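Local coordinates for protein amino acid amide racemase (Ochrobactrum anthropi, PDB 6GIO) that belongs to the class-III aminotransferase family of fold-type I pyridoxal-5'-phosphate enzymes and binds that cofactor as a two-chain assembly, at residues C[307-310]-C[311-315]; C[402-406]-C[407-411]; C[69-72]-C[73-76]; C[279-282]-C[283-286]. All blocks are in the same frame, centred on the assembly; numbering follows the deposited sequence.

Overall arrangement
Four local contacts illustrate a helix interior, two helix starts and one helix end. Interaction 1 lies inside helix 300-315 and is the only one wholly helical; its buried face carries valine, leucine and isoleucine. Interactions 2 and 4 both open a helix: a capping box starts helix 406-424, whereas a proline carbonyl starts the short helix 282-285 after a strand. Interaction 3 does the reverse, releasing helix 61-72 into a loop with few internal bonds. Interactions 1 and 3 both involve packing between helices 61-72 and 300-315. Interactions 3 and 4 both touch the second subunit, and interactions 2 and 4 lie on opposite sides of the chain's centre. All four mix buried and solvent-facing residues.

Interaction 1: residues C[307-310]-C[311-315]; sequences RAVL and NTIER
Four successive i to i+4 bonds join R307, A308, V309 and L310 to N311, T312, I313 and E314 as regular alpha-helix, the last of them from E314 N to L310 O at 3.0 Å. T312 OG1 stands beside its own backbone N (chi1 -57°), which brings it back over the preceding turn to donate to A308 O at 2.7 Å. That carbonyl also accepts from T312 N at 3.0 Å, and the two donors come from opposite faces of its plane. The hydroxyl thus meets its hydrogen-bonding need within the helix, a familiar solution for a buried threonine. One turn along the apolar side, V309 and I313 lie side by side and point the same way, with V309 CG1 against I313 CD1 at 3.6 Å. E314 CG lies 3.4 Å from L310 O, and the extended chain beyond it carries OE1 to a salt bridge with R96, while R307 sends its guanidinium group to D93. These two ion pairs tie helix 300-315 to helix 85-97, where L310 also packs on L90. On helix 61-72, A308 and T312 both meet A62, and V309 meets I63, so this part of helix 300-315 has charged and apolar contacts with one neighbouring helix and side-chain packing with the other.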
loop_
_atom_site.group_PDB
_atom_site.type_symbol
_atom_site.label_atom_id
_atom_site.label_comp_id
_atom_site.label_asym_id
_atom_site.label_seq_id
_atom_site.Cartn_x
_atom_site.Cartn_y
_atom_site.Cartn_z
ATOM N N ARG C 307 9.788 14.510 1.946
ATOM C CA ARG C 307 10.395 15.710 2.532
ATOM C C ARG C 307 10.834 16.638 1.415
ATOM O O ARG C 307 10.650 17.844 1.520
ATOM C CB ARG C 307 11.579 15.370 3.424
ATOM C CG ARG C 307 11.185 14.635 4.665
ATOM C CD ARG C 307 12.210 14.856 5.730
ATOM N NE ARG C 307 12.050 16.187 6.292
ATOM C CZ ARG C 307 13.049 16.932 6.765
ATOM N NH1 ARG C 307 14.312 16.497 6.750
ATOM N NH2 ARG C 307 12.780 18.121 7.257
ATOM N N ALA C 308 11.408 16.064 0.350
ATOM C CA ALA C 308 11.849 16.837 -0.798
ATOM C C ALA C 308 10.657 17.484 -1.482
ATOM O O ALA C 308 10.715 18.638 -1.918
ATOM C CB ALA C 308 12.625 15.965 -1.792
ATOM N N VAL C 309 9.545 16.775 -1.570
ATOM C CA VAL C 309 8.348 17.376 -2.173
ATOM C C VAL C 309 7.879 18.606 -1.372
ATOM O O VAL C 309 7.715 19.713 -1.902
ATOM C CB VAL C 309 7.222 16.335 -2.332
ATOM C CG1 VAL C 309 5.900 17.008 -2.628
ATOM C CG2 VAL C 309 7.555 15.333 -3.457
ATOM N N LEU C 310 7.642 18.413 -0.090
ATOM C CA LEU C 310 7.183 19.504 0.767
ATOM C C LEU C 310 8.183 20.641 0.767
ATOM O O LEU C 310 7.800 21.802 0.696
ATOM C CB LEU C 310 6.976 19.019 2.196
ATOM C CG LEU C 310 5.927 17.947 2.445
ATOM C CD1 LEU C 310 5.684 17.846 3.947
ATOM C CD2 LEU C 310 4.626 18.247 1.739
ATOM N N ASN C 311 9.480 20.325 0.814
ATOM C CA ASN C 311 10.469 21.401 0.919
ATOM C C ASN C 311 10.456 22.264 -0.358
ATOM O O ASN C 311 10.448 23.492 -0.280
ATOM C CB ASN C 311 11.864 20.833 1.206
ATOM C CG ASN C 311 12.911 21.916 1.395
ATOM O OD1 ASN C 311 12.884 22.674 2.362
ATOM N ND2 ASN C 311 13.811 22.004 0.457
ATOM N N THR C 312 10.429 21.614 -1.529
ATOM C CA THR C 312 10.366 22.303 -2.807
ATOM C C THR C 312 9.130 23.170 -2.963
ATOM O O THR C 312 9.191 24.315 -3.434
ATOM C CB THR C 312 10.380 21.273 -3.929
ATOM O OG1 THR C 312 11.548 20.474 -3.785
ATOM C CG2 THR C 312 10.375 21.920 -5.246
ATOM N N ILE C 313 7.990 22.636 -2.548
ATOM C CA ILE C 313 6.726 23.371 -2.609
ATOM C C ILE C 313 6.753 24.622 -1.726
ATOM O O ILE C 313 6.251 25.667 -2.144
ATOM C CB ILE C 313 5.514 22.438 -2.247
ATOM C CG1 ILE C 313 5.209 21.467 -3.403
ATOM C CG2 ILE C 313 4.244 23.220 -1.962
ATOM C CD1 ILE C 313 4.437 20.263 -2.925
ATOM N N GLU C 314 7.290 24.531 -0.511
ATOM C CA GLU C 314 7.411 25.726 0.339
ATOM C C GLU C 314 8.468 26.689 -0.226
ATOM O O GLU C 314 8.213 27.873 -0.329
ATOM C CB GLU C 314 7.837 25.396 1.777
ATOM C CG GLU C 314 6.878 24.526 2.575
ATOM C CD GLU C 314 7.459 24.099 3.934
ATOM O OE1 GLU C 314 7.434 24.934 4.871
ATOM O OE2 GLU C 314 7.927 22.932 4.078
ATOM N N ARG C 315 9.647 26.177 -0.594
ATOM C CA ARG C 315 10.768 27.038 -0.980
ATOM C C ARG C 315 10.512 27.779 -2.282
ATOM O O ARG C 315 10.770 28.977 -2.383
ATOM C CB ARG C 315 12.082 26.240 -1.078
ATOM C CG ARG C 315 12.778 26.022 0.267
ATOM C CD ARG C 315 14.057 25.190 0.134
ATOM N NE ARG C 315 15.150 25.889 -0.543
ATOM C CZ ARG C 315 15.911 26.850 -0.002
ATOM N NH1 ARG C 315 15.723 27.271 1.253
ATOM N NH2 ARG C 315 16.870 27.410 -0.735
#

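Interaction 2: residues C[402-406]-C[407-411]; sequences LTLTE and PEIDE
T405 and E408 are brought together by two first torsions: T405 OG1 sits between its own backbone N and carbonyl carbon (chi1 67°), and E408 CG stands beside its backbone N (chi1 -74°), with the chain beyond it extended. The glutamate therefore reaches back past the start of the helix, and its OE1 accepts from T405 N at 2.9 Å. This bond is nearly straight at the hydrogen, 172°, and meets the anti side of the carboxylate somewhat out of its plane. In return T405 OG1 accepts from E408 N at 3.3 Å. The reciprocal pair is a capping box, with T405 as N-cap, and it closes the first turn of helix 406-424. Regular helical bonding follows at once, from I409 N to T405 O at 3.0 Å and then from D410 N to E406 O. Beside the polar box, L404 lays CD2 against I409 CG1 at 3.6 Å, and its CD1 lies 3.7 Å from E408 CB. E408 OE1 has a second donor in N34, which would help fix the carboxylate. E406 and D410 turn to R324 and R332 of helix 318-339, against which I409 also packs.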
loop_
_atom_site.group_PDB
_atom_site.type_symbol
_atom_site.label_atom_id
_atom_site.label_comp_id
_atom_site.label_asym_id
_atom_site.label_seq_id
_atom_site.Cartn_x
_atom_site.Cartn_y
_atom_site.Cartn_z
ATOM N N LEU C 402 3.181 20.439 -10.837
ATOM C CA LEU C 402 3.135 21.801 -10.375
ATOM C C LEU C 402 4.234 22.640 -11.032
ATOM O O LEU C 402 4.212 23.871 -10.984
ATOM C CB LEU C 402 3.323 21.819 -8.855
ATOM C CG LEU C 402 2.210 21.131 -8.046
ATOM C CD1 LEU C 402 2.264 21.538 -6.567
ATOM C CD2 LEU C 402 0.849 21.459 -8.598
ATOM N N THR C 403 5.198 21.952 -11.636
ATOM C CA THR C 403 6.294 22.589 -12.335
ATOM C C THR C 403 5.974 22.910 -13.788
ATOM O O THR C 403 6.866 23.298 -14.542
ATOM C CB THR C 403 7.523 21.658 -12.298
ATOM O OG1 THR C 403 7.121 20.349 -12.695
ATOM C CG2 THR C 403 8.092 21.601 -10.856
ATOM N N LEU C 404 4.713 22.762 -14.176
ATOM C CA LEU C 404 4.279 23.082 -15.524
ATOM C C LEU C 404 4.699 24.520 -15.907
ATOM O O LEU C 404 4.462 25.480 -15.153
ATOM C CB LEU C 404 2.767 22.900 -15.651
ATOM C CG LEU C 404 2.199 22.953 -17.076
ATOM C CD1 LEU C 404 2.583 21.728 -17.900
ATOM C CD2 LEU C 404 0.688 23.137 -17.034
ATOM N N THR C 405 5.335 24.665 -17.071
ATOM C CA THR C 405 5.814 26.015 -17.509
ATOM C C THR C 405 4.758 26.766 -18.321
ATOM O O THR C 405 3.787 26.172 -18.817
ATOM C CB THR C 405 7.123 25.941 -18.322
ATOM O OG1 THR C 405 6.889 25.298 -19.576
ATOM C CG2 THR C 405 8.173 25.182 -17.558
ATOM N N GLU C 406 4.942 28.074 -18.468
ATOM C CA GLU C 406 4.014 28.857 -19.296
ATOM C C GLU C 406 4.022 28.469 -20.778
ATOM O O GLU C 406 2.967 28.353 -21.365
ATOM C CB GLU C 406 4.151 30.349 -19.039
ATOM C CG GLU C 406 3.635 30.687 -17.640
ATOM C CD GLU C 406 3.748 32.157 -17.253
ATOM O OE1 GLU C 406 3.359 33.027 -18.051
ATOM O OE2 GLU C 406 4.183 32.431 -16.114
ATOM N N PRO C 407 5.189 28.176 -21.365
ATOM C CA PRO C 407 5.155 27.634 -22.733
ATOM C C PRO C 407 4.420 26.320 -22.852
ATOM O O PRO C 407 3.799 26.053 -23.884
ATOM C CB PRO C 407 6.633 27.439 -23.073
ATOM C CG PRO C 407 7.318 28.497 -22.245
ATOM C CD PRO C 407 6.550 28.584 -20.967
ATOM N N GLU C 408 4.514 25.488 -21.821
ATOM C CA GLU C 408 3.800 24.221 -21.824
ATOM C C GLU C 408 2.289 24.438 -21.690
ATOM O O GLU C 408 1.496 23.690 -22.258
ATOM C CB GLU C 408 4.347 23.303 -20.737
ATOM C CG GLU C 408 5.695 22.726 -21.086
ATOM C CD GLU C 408 6.406 22.109 -19.915
ATOM O OE1 GLU C 408 6.051 22.393 -18.748
ATOM O OE2 GLU C 408 7.366 21.353 -20.186
ATOM N N ILE C 409 1.869 25.467 -20.970
ATOM C CA ILE C 409 0.441 25.807 -20.945
ATOM C C ILE C 409 -0.088 26.115 -22.348
ATOM O O ILE C 409 -1.155 25.616 -22.701
ATOM C CB ILE C 409 0.116 26.942 -19.954
ATOM C CG1 ILE C 409 0.315 26.441 -18.530
ATOM C CG2 ILE C 409 -1.333 27.398 -20.114
ATOM C CD1 ILE C 409 0.307 27.522 -17.467
ATOM N N ASP C 410 0.646 26.902 -23.157
ATOM C CA ASP C 410 0.222 27.167 -24.564
ATOM C C ASP C 410 0.207 25.905 -25.397
ATOM O O ASP C 410 -0.650 25.748 -26.247
ATOM C CB ASP C 410 1.145 28.161 -25.335
ATOM C CG ASP C 410 1.136 29.562 -24.769
ATOM O OD1 ASP C 410 0.108 29.973 -24.192
ATOM O OD2 ASP C 410 2.175 30.268 -24.918
ATOM N N GLU C 411 1.206 25.043 -25.219
ATOM C CA GLU C 411 1.275 23.791 -25.979
ATOM C C GLU C 411 0.094 22.876 -25.622
ATOM O O GLU C 411 -0.482 22.174 -26.489
ATOM C CB GLU C 411 2.585 23.067 -25.685
ATOM C CG GLU C 411 2.728 21.771 -26.440
ATOM C CD GLU C 411 3.941 20.964 -26.041
ATOM O OE1 GLU C 411 4.632 21.327 -25.056
ATOM O OE2 GLU C 411 4.204 19.941 -26.726
#

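Interaction 3: residues C[69-72]-C[73-76]; sequences KSVR and DMAG
D73, M74 and S70 carry most of this contact, where helix 61-72 ends and the chain turns into a loop. D73 N makes the last helical bond, to K69 O at 3.1 Å, and its N-H...O angle of 138° is well short of straight. D73 is the first residue whose backbone departs from the helix, so the chain peels away before the next turn can close: M74 N lies 3.2 Å from S70 O but is poorly angled for a bond. That carbonyl instead lies against carbon, with M74 CA 3.1 Å and M74 CB 3.4 Å from S70 O. M74 CG is anti to its backbone N (chi1 -171°), and the bend at chi3 carries CE to 4.4 Å from V71 CG2, a loose apolar approach. M74 and S70 both also touch V301 of helix 300-315, while S70 OG is hydrogen-bonded to A66 O and V67 O within its own helix. D73 turns its carboxylate outward, where OD1 accepts from the backbone N of G31 of the second subunit, and R72 forms a salt bridge with E68 of that subunit. The polar ends of R72 and D73 thus pair across the subunit boundary, which probably helps hold the turn in place.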
loop_
_atom_site.group_PDB
_atom_site.type_symbol
_atom_site.label_atom_id
_atom_site.label_comp_id
_atom_site.label_asym_id
_atom_site.label_seq_id
_atom_site.Cartn_x
_atom_site.Cartn_y
_atom_site.Cartn_z
ATOM N N LYS C 69 20.351 9.449 -1.693
ATOM C CA LYS C 69 20.964 9.396 -0.359
ATOM C C LYS C 69 20.365 8.275 0.493
ATOM O O LYS C 69 21.109 7.501 1.112
ATOM C CB LYS C 69 20.900 10.757 0.341
ATOM C CG LYS C 69 21.850 11.789 -0.297
ATOM C CD LYS C 69 21.568 13.243 0.091
ATOM C CE LYS C 69 21.270 13.412 1.565
ATOM N NZ LYS C 69 21.091 14.859 1.893
ATOM N N SER C 70 19.037 8.139 0.480
ATOM C CA SER C 70 18.361 7.088 1.270
ATOM C C SER C 70 18.556 5.662 0.802
ATOM O O SER C 70 18.740 4.773 1.620
ATOM C CB SER C 70 16.842 7.397 1.439
ATOM O OG SER C 70 16.225 7.695 0.169
ATOM N N VAL C 71 18.509 5.401 -0.500
ATOM C CA VAL C 71 18.692 4.026 -0.976
ATOM C C VAL C 71 20.152 3.563 -0.798
ATOM O O VAL C 71 20.409 2.393 -0.523
ATOM C CB VAL C 71 18.221 3.872 -2.436
ATOM C CG1 VAL C 71 19.190 4.522 -3.405
ATOM C CG2 VAL C 71 18.007 2.416 -2.788
ATOM N N ARG C 72 21.117 4.481 -0.937
ATOM C CA ARG C 72 22.523 4.188 -0.633
ATOM C C ARG C 72 22.847 3.938 0.846
ATOM O O ARG C 72 23.735 3.153 1.177
ATOM C CB ARG C 72 23.400 5.353 -1.098
ATOM C CG ARG C 72 23.490 5.508 -2.600
ATOM C CD ARG C 72 23.999 6.906 -2.913
ATOM N NE ARG C 72 23.985 7.192 -4.340
ATOM C CZ ARG C 72 24.350 8.356 -4.870
ATOM N NH1 ARG C 72 24.786 9.337 -4.094
ATOM N NH2 ARG C 72 24.312 8.521 -6.173
ATOM N N ASP C 73 22.175 4.650 1.741
ATOM C CA ASP C 73 22.472 4.566 3.147
ATOM C C ASP C 73 21.125 4.484 3.882
ATOM O O ASP C 73 20.628 5.464 4.437
ATOM C CB ASP C 73 23.325 5.757 3.544
ATOM C CG ASP C 73 23.726 5.745 5.007
ATOM O OD1 ASP C 73 23.565 4.712 5.661
ATOM O OD2 ASP C 73 24.199 6.771 5.508
ATOM N N MET C 74 20.553 3.280 3.839
ATOM C CA MET C 74 19.151 2.999 4.171
ATOM C C MET C 74 18.969 2.705 5.638
ATOM O O MET C 74 19.507 1.695 6.164
ATOM C CB MET C 74 18.632 1.814 3.359
ATOM C CG MET C 74 17.106 1.591 3.491
ATOM S SD MET C 74 16.504 0.123 2.598
ATOM C CE MET C 74 16.388 0.770 0.975
ATOM N N ALA C 75 18.189 3.576 6.285
ATOM C CA ALA C 75 18.021 3.557 7.733
ATOM C C ALA C 75 16.930 2.556 8.112
ATOM O O ALA C 75 15.849 2.907 8.617
ATOM C CB ALA C 75 17.690 4.945 8.235
ATOM N N GLY C 76 17.217 1.305 7.846
ATOM C CA GLY C 76 16.209 0.266 7.949
ATOM C C GLY C 76 15.161 0.393 6.836
ATOM O O GLY C 76 15.253 1.284 5.960
#

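Interaction 4: residues C[279-282]-C[283-286]; sequences VGPQ and WVMD
P281 CB approaches the W283 indole obliquely, 3.9 Å from W283 CD1, while V284 CG2 sits over the centre of one ring face, 3.7 Å above the plane. The proline and the tryptophan lie side by side and point the same way, and V284 CG2 also comes to 4.1 Å from P281 CG, so the three side chains form one small apolar group at the start of the helix. A polar pair of flat groups, the Q282 amide and the D286 carboxylate, lies further along. With chi1 at -179°, Q282 runs out beside its own carbonyl carbon, and the extended chain carries NE2 to D286 OD2 at 2.9 Å. The carboxylate oxygen lies near the amide plane of Q282, and the donor meets it nearly in line with its C-O bond, although the two planes are turned 67° apart. D286 N binds Q282 O at 2.8 Å as well, joining the same residues through backbone. P281 O, the carbonyl of the N-cap residue, accepts from M285 N at 3.0 Å and more weakly from V284 N. M285 CG, beside its own backbone N, lies 3.5 Å from G280 C, and the bends beyond it bring SD to 4.0 Å from G280 CA. D286 OD1 accepts from E17 N of the second subunit. From strand 276-281 the chain turns directly into helix 282-285, with M285 packed on strands 104-109 and 262-265 and W283 on L234 of strand 234-238.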
loop_
_atom_site.group_PDB
_atom_site.type_symbol
_atom_site.label_atom_id
_atom_site.label_comp_id
_atom_site.label_asym_id
_atom_site.label_seq_id
_atom_site.Cartn_x
_atom_site.Cartn_y
_atom_site.Cartn_z
ATOM N N VAL C 279 -2.986 12.476 9.484
ATOM C CA VAL C 279 -2.639 13.391 10.601
ATOM C C VAL C 279 -3.904 13.498 11.397
ATOM O O VAL C 279 -4.948 13.754 10.825
ATOM C CB VAL C 279 -2.201 14.794 10.104
ATOM C CG1 VAL C 279 -1.964 15.749 11.260
ATOM C CG2 VAL C 279 -0.930 14.659 9.306
ATOM N N GLY C 280 -3.829 13.216 12.691
ATOM C CA GLY C 280 -5.004 13.166 13.502
ATOM C C GLY C 280 -4.699 13.527 14.939
ATOM O O GLY C 280 -3.549 13.739 15.276
ATOM N N PRO C 281 -5.732 13.642 15.771
ATOM C CA PRO C 281 -5.479 14.015 17.166
ATOM C C PRO C 281 -4.879 12.796 17.905
ATOM O O PRO C 281 -5.123 11.654 17.497
ATOM C CB PRO C 281 -6.867 14.392 17.721
ATOM C CG PRO C 281 -7.860 13.969 16.714
ATOM C CD PRO C 281 -7.163 13.437 15.487
ATOM N N GLN C 282 -4.107 13.037 18.965
ATOM C CA GLN C 282 -3.393 11.946 19.655
ATOM C C GLN C 282 -4.315 10.881 20.267
ATOM O O GLN C 282 -4.052 9.678 20.191
ATOM C CB GLN C 282 -2.447 12.497 20.729
ATOM C CG GLN C 282 -1.682 11.385 21.421
ATOM C CD GLN C 282 -0.798 11.873 22.520
ATOM O OE1 GLN C 282 -1.083 12.894 23.170
ATOM N NE2 GLN C 282 0.308 11.142 22.753
ATOM N N TRP C 283 -5.427 11.314 20.832
ATOM C CA TRP C 283 -6.315 10.371 21.487
ATOM C C TRP C 283 -6.869 9.353 20.485
ATOM O O TRP C 283 -7.105 8.233 20.847
ATOM C CB TRP C 283 -7.433 11.082 22.275
ATOM C CG TRP C 283 -8.541 11.734 21.465
ATOM C CD1 TRP C 283 -8.580 13.016 20.995
ATOM C CD2 TRP C 283 -9.771 11.138 21.074
ATOM N NE1 TRP C 283 -9.737 13.234 20.312
ATOM C CE2 TRP C 283 -10.494 12.100 20.361
ATOM C CE3 TRP C 283 -10.338 9.882 21.268
ATOM C CZ2 TRP C 283 -11.760 11.840 19.831
ATOM C CZ3 TRP C 283 -11.579 9.619 20.722
ATOM C CH2 TRP C 283 -12.276 10.596 20.014
ATOM N N VAL C 284 -7.015 9.722 19.226
ATOM C CA VAL C 284 -7.386 8.743 18.183
ATOM C C VAL C 284 -6.175 7.948 17.699
ATOM O O VAL C 284 -6.225 6.715 17.594
ATOM C CB VAL C 284 -7.995 9.471 16.963
ATOM C CG1 VAL C 284 -8.236 8.513 15.790
ATOM C CG2 VAL C 284 -9.255 10.206 17.370
ATOM N N MET C 285 -5.098 8.661 17.387
ATOM C CA MET C 285 -3.980 8.100 16.644
ATOM C C MET C 285 -3.144 7.136 17.493
ATOM O O MET C 285 -2.510 6.196 16.978
ATOM C CB MET C 285 -3.130 9.222 16.046
ATOM C CG MET C 285 -3.886 10.094 15.075
ATOM S SD MET C 285 -4.534 9.223 13.612
ATOM C CE MET C 285 -3.043 8.608 12.868
ATOM N N ASP C 286 -3.174 7.360 18.804
ATOM C CA ASP C 286 -2.552 6.461 19.768
ATOM C C ASP C 286 -3.551 5.480 20.389
ATOM O O ASP C 286 -3.297 4.976 21.474
ATOM C CB ASP C 286 -1.890 7.261 20.895
ATOM C CG ASP C 286 -0.610 7.918 20.469
ATOM O OD1 ASP C 286 -0.173 7.746 19.284
ATOM O OD2 ASP C 286 -0.040 8.634 21.342
#